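Local coordinates for transcriptional regulator KdgR (PDB 5Y6I), which probably acts as a DNA-binding transcription factor of the IclR family, pairing a helix-turn-helix domain with a GAF-like C-terminal domain, at residues A[114-119]-A[223-228]; A[214-219]-A[250-255]; A[125-130]-A[138-143]; A[156-161]-A[192-197]. All blocks are in the same frame, centred on the assembly; numbering follows the deposited sequence.

Followed from the N terminus, the first segment to take part lies on strand 111-118, and interaction 1 joins it to strand 223-232, closing the longest loop of the four. Two contacts nest inside that loop: interaction 3, which folds the chain after strand 121-128 back onto that strand, and interaction 4, which brings the ends of helices 150-158 and 183-196 together. Interaction 2 opens before interaction 1 has closed and ends beyond it, so the two cross; it lays helix 244-258 on strand 209-217. Interactions 1, 2 and 3 reach the same antiparallel sheet, while interaction 4 touches it chiefly through F158, against V223, P215 and F217, and through G197 against P215.

Interaction 1: A[114-119]-A[223-228]; sequences LAVWGN and VAAVLT
A115 and V226 form the closely joined part of this contact, an antiparallel hydrogen-bonded pair in which each backbone serves the other. A115 N donates a hydrogen bond to V226 O at 2.9 Å, and V226 N returns a bond to A115 O at 2.8 Å, arriving in the plane of that carbonyl. On the face that carries L114 and L227, L114 packs on the partner strand. With CG of L114 turned anti to its own nitrogen (chi1 -165°), CD1 is laid beside the other strand, 3.6 Å from A225 CB and 4.1 Å from L227 CB. Helices 93-108 and 244-258 cover this side, whereas helix 150-158 lies against A115 and V226 on the other. The arrangement joins strands 111-118 and 223-232 in the middle of the antiparallel sheet of the GAF-like domain, with strand order 2-1-5-4-3. A classic beta bulge at A224 and A225, both facing V216, interrupts the regular pairing of strand 223-232 with its other neighbour. Beyond A225 the strands diverge, and the contact becomes looser and wetter. V116 reaches back through CG1, 4.0 Å from A225 CB, but the next link is made by water: one molecule accepts from W117 N and donates to A224 O at 2.7 Å. Past this bridge W117 leads away from the partner strand, its ring meeting F155 and also packing on V131 of the second subunit.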
loop_
_atom_site.group_PDB
_atom_site.type_symbol
_atom_site.label_atom_id
_atom_site.label_comp_id
_atom_site.label_asym_id
_atom_site.label_seq_id
_atom_site.Cartn_x
_atom_site.Cartn_y
_atom_site.Cartn_z
ATOM N N LEU A 114 -7.510 -18.871 2.631
ATOM C CA LEU A 114 -6.832 -17.700 2.091
ATOM C C LEU A 114 -5.476 -18.129 1.546
ATOM O O LEU A 114 -4.728 -18.856 2.215
ATOM C CB LEU A 114 -6.659 -16.613 3.152
ATOM C CG LEU A 114 -6.293 -15.210 2.643
ATOM C CD1 LEU A 114 -7.492 -14.539 1.976
ATOM C CD2 LEU A 114 -5.791 -14.355 3.789
ATOM N N ALA A 115 -5.180 -17.702 0.325
ATOM C CA ALA A 115 -3.895 -17.943 -0.301
ATOM C C ALA A 115 -3.284 -16.618 -0.720
ATOM O O ALA A 115 -3.998 -15.680 -1.089
ATOM C CB ALA A 115 -4.024 -18.849 -1.513
ATOM N N VAL A 116 -1.955 -16.552 -0.644
ATOM C CA VAL A 116 -1.170 -15.434 -1.155
ATOM C C VAL A 116 -0.171 -15.972 -2.170
ATOM O O VAL A 116 0.012 -17.179 -2.313
ATOM C CB VAL A 116 -0.435 -14.675 -0.037
ATOM C CG1 VAL A 116 -1.431 -14.216 1.066
ATOM C CG2 VAL A 116 0.689 -15.562 0.529
ATOM N N TRP A 117 0.493 -15.054 -2.868
ATOM C CA TRP A 117 1.400 -15.408 -3.957
ATOM C C TRP A 117 2.833 -15.468 -3.439
ATOM O O TRP A 117 3.374 -14.463 -2.963
ATOM C CB TRP A 117 1.265 -14.413 -5.110
ATOM C CG TRP A 117 2.103 -14.715 -6.298
ATOM C CD1 TRP A 117 3.299 -14.128 -6.651
ATOM C CD2 TRP A 117 1.852 -15.723 -7.282
ATOM N NE1 TRP A 117 3.771 -14.676 -7.818
ATOM C CE2 TRP A 117 2.906 -15.661 -8.226
ATOM C CE3 TRP A 117 0.824 -16.642 -7.482
ATOM C CZ2 TRP A 117 2.962 -16.497 -9.340
ATOM C CZ3 TRP A 117 0.881 -17.474 -8.594
ATOM C CH2 TRP A 117 1.946 -17.401 -9.501
ATOM N N GLY A 118 3.439 -16.653 -3.515
ATOM C CA GLY A 118 4.780 -16.867 -3.031
ATOM C C GLY A 118 5.688 -17.323 -4.154
ATOM O O GLY A 118 5.270 -17.492 -5.297
ATOM N N ASN A 119 6.947 -17.560 -3.830
ATOM C CA ASN A 119 7.896 -17.998 -4.834
ATOM C C ASN A 119 7.481 -19.220 -5.652
ATOM O O ASN A 119 8.095 -19.507 -6.660
ATOM C CB ASN A 119 9.245 -18.251 -4.210
ATOM C CG ASN A 119 9.188 -19.297 -3.156
ATOM O OD1 ASN A 119 8.122 -19.764 -2.812
ATOM N ND2 ASN A 119 10.332 -19.671 -2.636
ATOM N N VAL A 223 -3.112 -7.255 -5.978
ATOM C CA VAL A 223 -3.720 -8.470 -5.462
ATOM C C VAL A 223 -3.019 -8.833 -4.165
ATOM O O VAL A 223 -1.807 -9.080 -4.148
ATOM C CB VAL A 223 -3.651 -9.610 -6.482
ATOM C CG1 VAL A 223 -4.249 -10.866 -5.882
ATOM C CG2 VAL A 223 -4.413 -9.218 -7.713
ATOM N N ALA A 224 -3.777 -8.842 -3.070
ATOM C CA ALA A 224 -3.249 -9.140 -1.746
ATOM C C ALA A 224 -3.307 -10.625 -1.449
ATOM O O ALA A 224 -2.362 -11.192 -0.886
ATOM C CB ALA A 224 -4.045 -8.385 -0.672
ATOM N N ALA A 225 -4.415 -11.248 -1.827
ATOM C CA ALA A 225 -4.680 -12.648 -1.549
ATOM C C ALA A 225 -5.805 -13.108 -2.470
ATOM O O ALA A 225 -6.372 -12.322 -3.238
ATOM C CB ALA A 225 -5.044 -12.861 -0.076
ATOM N N VAL A 226 -6.099 -14.410 -2.400
ATOM C CA VAL A 226 -7.277 -15.006 -3.010
ATOM C C VAL A 226 -8.008 -15.770 -1.921
ATOM O O VAL A 226 -7.380 -16.461 -1.110
ATOM C CB VAL A 226 -6.917 -15.935 -4.184
ATOM C CG1 VAL A 226 -8.195 -16.518 -4.837
ATOM C CG2 VAL A 226 -6.104 -15.176 -5.206
ATOM N N LEU A 227 -9.326 -15.611 -1.876
ATOM C CA LEU A 227 -10.162 -16.269 -0.888
ATOM C C LEU A 227 -11.085 -17.220 -1.633
ATOM O O LEU A 227 -11.570 -16.900 -2.724
ATOM C CB LEU A 227 -10.961 -15.249 -0.065
ATOM C CG LEU A 227 -11.365 -15.696 1.342
ATOM C CD1 LEU A 227 -11.633 -14.465 2.206
ATOM C CD2 LEU A 227 -12.580 -16.617 1.337
ATOM N N THR A 228 -11.337 -18.379 -1.038
ATOM C CA THR A 228 -11.731 -19.541 -1.814
ATOM C C THR A 228 -12.579 -20.483 -0.978
ATOM O O THR A 228 -12.211 -20.802 0.157
ATOM C CB THR A 228 -10.484 -20.268 -2.270
ATOM O OG1 THR A 228 -9.562 -20.187 -1.188
ATOM C CG2 THR A 228 -9.849 -19.609 -3.435
HETATM O O HOH W 1 -0.036 -12.059 -1.950
#

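Interaction 2: A[214-219]-A[250-255]; sequences APVFDA and ATTRAI
A single torsion sets V216 against the helix: at chi1 -179° CG1 stands anti to the backbone nitrogen and CG2 anti to the carbonyl carbon, and the two methyls meet different residues. CG1 touches I255 CG2 at 3.6 Å, the closest approach between the segments, with the two side chains crossing at about a right angle. CG2 meets T252 CG2 at 3.9 Å on a more slanting course. T252 is turned with OG1 between its own nitrogen and carbonyl carbon (chi1 51°), which leaves CG2 to do the apolar work against V216. The hydroxyl has its polar partners one turn back in its own helix, at the carbonyl oxygens of L248 and L249, and towards the strand it merely abuts A214 CB at 3.7 Å. T252 CB also lies 3.9 Å from P215 O. No hydrogen bond joins the two segments, so methyl packing carries this buried contact. Just beyond it, F217 N donates to S256 OG and ties the strand backbone to the next part of the helix. L227 of the neighbouring strand also touches T252 and I255, and V93 and A97 of helix 93-108 pack beside V216 and I255. The axes of segments 214-217 and 250-255 approach to 7.4 Å, 14° from parallel, an alpha-on-beta layer in which the C-terminal helix 244-258 lies along the sheet of the GAF-like domain.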
loop_
_atom_site.group_PDB
_atom_site.type_symbol
_atom_site.label_atom_id
_atom_site.label_comp_id
_atom_site.label_asym_id
_atom_site.label_seq_id
_atom_site.Cartn_x
_atom_site.Cartn_y
_atom_site.Cartn_z
ATOM N N ALA A 214 -12.199 -15.837 -5.367
ATOM C CA ALA A 214 -12.262 -14.415 -5.641
ATOM C C ALA A 214 -11.012 -13.747 -5.094
ATOM O O ALA A 214 -10.409 -14.238 -4.130
ATOM C CB ALA A 214 -13.498 -13.762 -5.011
ATOM N N PRO A 215 -10.596 -12.638 -5.692
ATOM C CA PRO A 215 -9.381 -11.956 -5.248
ATOM C C PRO A 215 -9.643 -10.859 -4.224
ATOM O O PRO A 215 -10.716 -10.243 -4.185
ATOM C CB PRO A 215 -8.842 -11.341 -6.546
ATOM C CG PRO A 215 -10.101 -11.037 -7.336
ATOM C CD PRO A 215 -11.054 -12.175 -7.013
ATOM N N VAL A 216 -8.606 -10.601 -3.420
ATOM C CA VAL A 216 -8.595 -9.547 -2.406
ATOM C C VAL A 216 -7.506 -8.530 -2.749
ATOM O O VAL A 216 -6.352 -8.908 -2.998
ATOM C CB VAL A 216 -8.373 -10.132 -0.999
ATOM C CG1 VAL A 216 -8.394 -9.029 0.039
ATOM C CG2 VAL A 216 -9.419 -11.256 -0.697
ATOM N N PHE A 217 -7.867 -7.246 -2.738
ATOM C CA PHE A 217 -7.012 -6.152 -3.185
ATOM C C PHE A 217 -6.576 -5.279 -2.016
ATOM O O PHE A 217 -7.298 -5.141 -1.024
ATOM C CB PHE A 217 -7.744 -5.274 -4.198
ATOM C CG PHE A 217 -8.240 -6.020 -5.394
ATOM C CD1 PHE A 217 -7.376 -6.346 -6.432
ATOM C CD2 PHE A 217 -9.565 -6.409 -5.487
ATOM C CE1 PHE A 217 -7.835 -7.050 -7.550
ATOM C CE2 PHE A 217 -10.029 -7.111 -6.599
ATOM C CZ PHE A 217 -9.169 -7.427 -7.627
ATOM N N ASP A 218 -5.406 -4.648 -2.151
ATOM C CA ASP A 218 -4.988 -3.696 -1.137
ATOM C C ASP A 218 -5.394 -2.293 -1.561
ATOM O O ASP A 218 -6.001 -2.075 -2.619
ATOM C CB ASP A 218 -3.484 -3.809 -0.838
ATOM C CG ASP A 218 -2.590 -3.463 -2.026
ATOM O OD1 ASP A 218 -3.109 -3.061 -3.104
ATOM O OD2 ASP A 218 -1.338 -3.600 -1.875
ATOM N N ALA A 219 -5.072 -1.331 -0.687
ATOM C CA ALA A 219 -5.353 0.073 -0.957
ATOM C C ALA A 219 -4.943 0.475 -2.364
ATOM O O ALA A 219 -5.654 1.238 -3.030
ATOM C CB ALA A 219 -4.626 0.946 0.068
ATOM N N ALA A 250 -19.154 -10.606 -1.283
ATOM C CA ALA A 250 -19.385 -9.724 -0.144
ATOM C C ALA A 250 -18.238 -9.801 0.857
ATOM O O ALA A 250 -17.750 -8.768 1.340
ATOM C CB ALA A 250 -20.705 -10.080 0.531
ATOM N N THR A 251 -17.780 -11.017 1.167
ATOM C CA THR A 251 -16.639 -11.168 2.066
ATOM C C THR A 251 -15.393 -10.516 1.478
ATOM O O THR A 251 -14.697 -9.756 2.158
ATOM C CB THR A 251 -16.363 -12.646 2.335
ATOM O OG1 THR A 251 -17.526 -13.273 2.887
ATOM C CG2 THR A 251 -15.207 -12.792 3.302
ATOM N N THR A 252 -15.085 -10.806 0.207
ATOM C CA THR A 252 -13.820 -10.324 -0.339
ATOM C C THR A 252 -13.854 -8.831 -0.649
ATOM O O THR A 252 -12.859 -8.129 -0.420
ATOM C CB THR A 252 -13.427 -11.150 -1.561
ATOM O OG1 THR A 252 -14.517 -11.227 -2.495
ATOM C CG2 THR A 252 -13.084 -12.540 -1.109
ATOM N N ARG A 253 -14.986 -8.311 -1.124
ATOM C CA ARG A 253 -15.112 -6.862 -1.231
ATOM C C ARG A 253 -15.021 -6.189 0.127
ATOM O O ARG A 253 -14.531 -5.055 0.225
ATOM C CB ARG A 253 -16.420 -6.496 -1.906
ATOM C CG ARG A 253 -16.341 -6.625 -3.401
ATOM C CD ARG A 253 -17.705 -6.886 -3.978
ATOM N NE ARG A 253 -17.619 -7.127 -5.408
ATOM C CZ ARG A 253 -18.648 -7.470 -6.170
ATOM N NH1 ARG A 253 -18.468 -7.668 -7.468
ATOM N NH2 ARG A 253 -19.854 -7.611 -5.634
ATOM N N ALA A 254 -15.482 -6.858 1.184
ATOM C CA ALA A 254 -15.360 -6.266 2.514
ATOM C C ALA A 254 -13.902 -6.208 2.941
ATOM O O ALA A 254 -13.393 -5.140 3.302
ATOM C CB ALA A 254 -16.192 -7.048 3.529
ATOM N N ILE A 255 -13.209 -7.354 2.897
ATOM C CA ILE A 255 -11.791 -7.388 3.251
ATOM C C ILE A 255 -11.021 -6.335 2.464
ATOM O O ILE A 255 -10.142 -5.652 3.007
ATOM C CB ILE A 255 -11.209 -8.791 3.010
ATOM C CG1 ILE A 255 -11.974 -9.862 3.783
ATOM C CG2 ILE A 255 -9.721 -8.831 3.367
ATOM C CD1 ILE A 255 -11.397 -11.269 3.574
#

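Interaction 3: A[125-130]-A[138-143]; sequences VQVEQA and TQVGSV
Between V125 and V140 the backbones come to a CA-CA distance of 4.8 Å, where a type II beta turn running from Q139 to S142 sits beside strand 121-128 without any direct hydrogen bond between the two segments. V140, within that turn, has the largest share of the contact, closely followed by V127. Its two methyls divide the work: CG1, anti to the backbone nitrogen (chi1 174°), lies 3.6 Å from V125 O, while CG2 meets Q126 CA at 3.7 Å. The same CG2 lies 3.9 Å from CG2 of V127, and the two valine side chains slide past each other in opposite directions. V127 directs its other methyl, CG1, towards T138 O at 3.9 Å, so that it bridges the entry to the turn and its second residue. These are dispersion contacts of branched side chains with backbone atoms as much as with one another, and they lie at the protein surface. The turn is closed internally by S142 N bonded to Q139 O at 2.9 Å, with a weak additional bond from S142 OG to the same oxygen. Its third residue, G141, has a positive phi of 95°, a backbone shape that calls for glycine. G141 and S142 also form backbone bonds to V124, which fix the turn against the strand just ahead of V125. On the strand's other flank, V125 and Q126 both face L114 in a classic beta bulge. The whole is a beta turn folded back on the bulged strand that is outermost, within this chain, in the antiparallel sheet, in the connection that leads to helix 150-158.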
loop_
_atom_site.group_PDB
_atom_site.type_symbol
_atom_site.label_atom_id
_atom_site.label_comp_id
_atom_site.label_asym_id
_atom_site.label_seq_id
_atom_site.Cartn_x
_atom_site.Cartn_y
_atom_site.Cartn_z
ATOM N N VAL A 125 -2.243 -20.157 3.234
ATOM C CA VAL A 125 -1.635 -19.680 4.471
ATOM C C VAL A 125 -2.609 -19.655 5.635
ATOM O O VAL A 125 -2.207 -19.302 6.752
ATOM C CB VAL A 125 -1.005 -18.283 4.288
ATOM C CG1 VAL A 125 0.198 -18.371 3.346
ATOM C CG2 VAL A 125 -2.045 -17.289 3.803
ATOM N N GLN A 126 -3.869 -20.025 5.421
ATOM C CA GLN A 126 -4.870 -19.887 6.471
ATOM C C GLN A 126 -6.165 -20.566 6.021
ATOM O O GLN A 126 -6.584 -20.390 4.873
ATOM C CB GLN A 126 -5.061 -18.395 6.780
ATOM C CG GLN A 126 -6.421 -17.931 7.152
ATOM C CD GLN A 126 -6.404 -16.492 7.687
ATOM O OE1 GLN A 126 -5.447 -15.749 7.484
ATOM N NE2 GLN A 126 -7.465 -16.107 8.375
ATOM N N VAL A 127 -6.790 -21.342 6.921
ATOM C CA VAL A 127 -7.870 -22.261 6.550
ATOM C C VAL A 127 -8.937 -22.312 7.632
ATOM O O VAL A 127 -8.633 -22.573 8.801
ATOM C CB VAL A 127 -7.342 -23.691 6.314
ATOM C CG1 VAL A 127 -8.494 -24.703 6.311
ATOM C CG2 VAL A 127 -6.575 -23.755 5.056
ATOM N N GLU A 128 -10.192 -22.142 7.237
ATOM C CA GLU A 128 -11.324 -22.355 8.134
ATOM C C GLU A 128 -12.096 -23.571 7.640
ATOM O O GLU A 128 -12.728 -23.519 6.579
ATOM C CB GLU A 128 -12.227 -21.122 8.199
ATOM C CG GLU A 128 -11.702 -19.965 9.046
ATOM C CD GLU A 128 -11.491 -20.314 10.506
ATOM O OE1 GLU A 128 -12.070 -21.303 11.011
ATOM O OE2 GLU A 128 -10.747 -19.580 11.167
ATOM N N GLN A 129 -12.054 -24.655 8.402
ATOM C CA GLN A 129 -12.653 -25.896 7.937
ATOM C C GLN A 129 -14.147 -25.931 8.231
ATOM O O GLN A 129 -14.656 -25.228 9.103
ATOM C CB GLN A 129 -11.969 -27.107 8.570
ATOM C CG GLN A 129 -10.452 -27.089 8.468
ATOM C CD GLN A 129 -9.849 -28.413 8.893
ATOM O OE1 GLN A 129 -10.513 -29.218 9.554
ATOM N NE2 GLN A 129 -8.596 -28.650 8.521
ATOM N N ALA A 130 -14.853 -26.737 7.451
ATOM C CA ALA A 130 -16.239 -27.048 7.760
ATOM C C ALA A 130 -16.279 -28.170 8.778
ATOM O O ALA A 130 -15.526 -29.144 8.683
ATOM C CB ALA A 130 -17.004 -27.464 6.503
ATOM N N THR A 138 -8.250 -28.026 2.224
ATOM C CA THR A 138 -6.847 -27.784 1.967
ATOM C C THR A 138 -6.164 -27.681 3.325
ATOM O O THR A 138 -6.820 -27.660 4.368
ATOM C CB THR A 138 -6.663 -26.525 1.123
ATOM O OG1 THR A 138 -7.659 -26.508 0.095
ATOM C CG2 THR A 138 -5.299 -26.512 0.470
ATOM N N GLN A 139 -4.844 -27.654 3.333
ATOM C CA GLN A 139 -4.168 -27.384 4.585
ATOM C C GLN A 139 -3.202 -26.221 4.422
ATOM O O GLN A 139 -2.682 -25.956 3.339
ATOM C CB GLN A 139 -3.475 -28.637 5.118
ATOM C CG GLN A 139 -2.247 -29.061 4.398
ATOM C CD GLN A 139 -1.859 -30.464 4.791
ATOM O OE1 GLN A 139 -2.457 -31.438 4.329
ATOM N NE2 GLN A 139 -0.878 -30.581 5.680
ATOM N N VAL A 140 -3.024 -25.489 5.512
ATOM C CA VAL A 140 -2.085 -24.385 5.532
ATOM C C VAL A 140 -0.738 -24.912 5.089
ATOM O O VAL A 140 -0.306 -25.981 5.529
ATOM C CB VAL A 140 -2.041 -23.776 6.944
ATOM C CG1 VAL A 140 -0.969 -22.712 7.056
ATOM C CG2 VAL A 140 -3.406 -23.198 7.298
ATOM N N GLY A 141 -0.089 -24.188 4.175
ATOM C CA GLY A 141 1.156 -24.641 3.598
ATOM C C GLY A 141 1.015 -25.375 2.281
ATOM O O GLY A 141 2.033 -25.691 1.655
ATOM N N SER A 142 -0.203 -25.664 1.839
ATOM C CA SER A 142 -0.375 -26.297 0.544
ATOM C C SER A 142 -0.116 -25.277 -0.546
ATOM O O SER A 142 -0.509 -24.116 -0.427
ATOM C CB SER A 142 -1.783 -26.875 0.404
ATOM O OG SER A 142 -1.891 -28.144 1.056
ATOM N N VAL A 143 0.592 -25.706 -1.586
ATOM C CA VAL A 143 0.792 -24.926 -2.805
ATOM C C VAL A 143 -0.095 -25.539 -3.883
ATOM O O VAL A 143 0.010 -26.735 -4.162
ATOM C CB VAL A 143 2.263 -24.924 -3.257
ATOM C CG1 VAL A 143 2.427 -24.068 -4.501
ATOM C CG2 VAL A 143 3.172 -24.431 -2.136
#

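Interaction 4: A[156-161]-A[192-197]; sequences AAFLPE and GIRARG
Two helix C-termini meet here, those of helices 150-158 and 183-196 in the GAF-like C-terminal domain, and the small side chain of A157 lets the backbones approach. A157 stands opposite I193 with their CA atoms 6.1 Å apart. The alanine methyl, CB, presses on the branch point of the isoleucine, 3.6 Å from I193 CB, and I193 CG2 is nearly as close. F158 extends this apolar patch: its CE1 lies 4.2 Å from I193 CG2, and its CZ is 3.9 Å from R194 CA. R194 lays its CG over one face of the phenyl ring, displaced towards the rim, so the aliphatic part of the arginine packs on the aromatic group. Just beyond, the chain of R194, extended from CG to NE, carries the charged end past F158 to the final turn of helix 150-158. Both helices finish close by. L159 is the first residue to leave helical geometry on one side, and on the other G197 turns away with a positive phi of 80° while its nitrogen still bonds to I193 O. The F158 ring also touches P215 and F217 of strand 209-217, which places the helix pair against the sheet. Across the outer side of the contact, R194 NE donates to A157 O at 3.1 Å along a nearly straight path (170° at the hydrogen), with the oxygen at the guanidinium edge and almost in its plane.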
loop_
_atom_site.group_PDB
_atom_site.type_symbol
_atom_site.label_atom_id
_atom_site.label_comp_id
_atom_site.label_asym_id
_atom_site.label_seq_id
_atom_site.Cartn_x
_atom_site.Cartn_y
_atom_site.Cartn_z
ATOM N N ALA A 156 -3.554 -15.959 -11.875
ATOM C CA ALA A 156 -3.202 -15.727 -13.272
ATOM C C ALA A 156 -4.078 -14.658 -13.900
ATOM O O ALA A 156 -3.625 -13.918 -14.787
ATOM C CB ALA A 156 -3.320 -17.021 -14.079
ATOM N N ALA A 157 -5.334 -14.567 -13.472
ATOM C CA ALA A 157 -6.216 -13.585 -14.084
ATOM C C ALA A 157 -5.801 -12.166 -13.718
ATOM O O ALA A 157 -5.937 -11.255 -14.540
ATOM C CB ALA A 157 -7.664 -13.841 -13.666
ATOM N N PHE A 158 -5.269 -11.964 -12.508
ATOM C CA PHE A 158 -5.087 -10.624 -11.988
ATOM C C PHE A 158 -3.638 -10.184 -11.830
ATOM O O PHE A 158 -3.385 -8.980 -11.870
ATOM C CB PHE A 158 -5.820 -10.490 -10.651
ATOM C CG PHE A 158 -7.308 -10.468 -10.797
ATOM C CD1 PHE A 158 -8.034 -11.647 -10.830
ATOM C CD2 PHE A 158 -7.979 -9.267 -10.973
ATOM C CE1 PHE A 158 -9.409 -11.631 -10.993
ATOM C CE2 PHE A 158 -9.356 -9.245 -11.140
ATOM C CZ PHE A 158 -10.072 -10.435 -11.149
ATOM N N LEU A 159 -2.682 -11.087 -11.680
ATOM C CA LEU A 159 -1.293 -10.660 -11.582
ATOM C C LEU A 159 -0.702 -10.399 -12.945
ATOM O O LEU A 159 -1.192 -10.888 -13.967
ATOM C CB LEU A 159 -0.450 -11.700 -10.863
ATOM C CG LEU A 159 -0.875 -11.904 -9.433
ATOM C CD1 LEU A 159 -0.821 -13.355 -9.192
ATOM C CD2 LEU A 159 -0.044 -11.013 -8.458
ATOM N N PRO A 160 0.385 -9.620 -12.998
ATOM C CA PRO A 160 1.095 -9.455 -14.262
ATOM C C PRO A 160 1.491 -10.784 -14.884
ATOM O O PRO A 160 1.715 -11.782 -14.200
ATOM C CB PRO A 160 2.327 -8.626 -13.861
ATOM C CG PRO A 160 1.929 -7.911 -12.685
ATOM C CD PRO A 160 1.066 -8.857 -11.930
ATOM N N GLU A 161 1.550 -10.777 -16.211
ATOM C CA GLU A 161 1.982 -11.950 -16.947
ATOM C C GLU A 161 3.392 -12.346 -16.551
ATOM O O GLU A 161 3.724 -13.536 -16.532
ATOM C CB GLU A 161 1.861 -11.666 -18.448
ATOM C CG GLU A 161 2.869 -12.338 -19.361
ATOM C CD GLU A 161 2.688 -13.844 -19.415
ATOM O OE1 GLU A 161 1.625 -14.359 -18.985
ATOM O OE2 GLU A 161 3.618 -14.512 -19.905
ATOM N N GLY A 192 -12.256 -13.533 -18.873
ATOM C CA GLY A 192 -13.527 -13.838 -18.243
ATOM C C GLY A 192 -13.465 -13.682 -16.742
ATOM O O GLY A 192 -14.355 -13.085 -16.133
ATOM N N ILE A 193 -12.403 -14.198 -16.123
ATOM C CA ILE A 193 -12.308 -14.156 -14.671
ATOM C C ILE A 193 -12.291 -12.709 -14.162
ATOM O O ILE A 193 -12.744 -12.433 -13.041
ATOM C CB ILE A 193 -11.070 -14.960 -14.218
ATOM C CG1 ILE A 193 -11.073 -16.346 -14.859
ATOM C CG2 ILE A 193 -11.043 -15.138 -12.720
ATOM C CD1 ILE A 193 -9.839 -17.170 -14.540
ATOM N N ARG A 194 -11.799 -11.758 -14.973
ATOM C CA ARG A 194 -11.858 -10.354 -14.561
ATOM C C ARG A 194 -13.232 -9.744 -14.788
ATOM O O ARG A 194 -13.777 -9.076 -13.902
ATOM C CB ARG A 194 -10.847 -9.508 -15.312
ATOM C CG ARG A 194 -9.454 -9.975 -15.295
ATOM C CD ARG A 194 -8.802 -9.361 -16.539
ATOM N NE ARG A 194 -7.588 -10.086 -16.840
ATOM C CZ ARG A 194 -7.065 -10.164 -18.047
ATOM N NH1 ARG A 194 -7.656 -9.566 -19.078
ATOM N NH2 ARG A 194 -5.959 -10.860 -18.224
ATOM N N ALA A 195 -13.772 -9.900 -15.998
ATOM C CA ALA A 195 -15.125 -9.429 -16.257
ATOM C C ALA A 195 -16.077 -9.838 -15.141
ATOM O O ALA A 195 -16.975 -9.067 -14.780
ATOM C CB ALA A 195 -15.611 -9.964 -17.606
ATOM N N ARG A 196 -15.849 -11.017 -14.541
ATOM C CA ARG A 196 -16.756 -11.630 -13.576
ATOM C C ARG A 196 -16.286 -11.509 -12.138
ATOM O O ARG A 196 -17.110 -11.612 -11.225
ATOM C CB ARG A 196 -16.955 -13.122 -13.900
ATOM C CG ARG A 196 -17.566 -13.385 -15.255
ATOM C CD ARG A 196 -17.829 -14.874 -15.491
ATOM N NE ARG A 196 -16.885 -15.473 -16.434
ATOM C CZ ARG A 196 -15.957 -16.374 -16.110
ATOM N NH1 ARG A 196 -15.838 -16.809 -14.855
ATOM N NH2 ARG A 196 -15.155 -16.857 -17.055
ATOM N N GLY A 197 -14.990 -11.336 -11.910
ATOM C CA GLY A 197 -14.488 -11.092 -10.578
ATOM C C GLY A 197 -14.324 -12.304 -9.684
ATOM O O GLY A 197 -13.837 -12.151 -8.551
#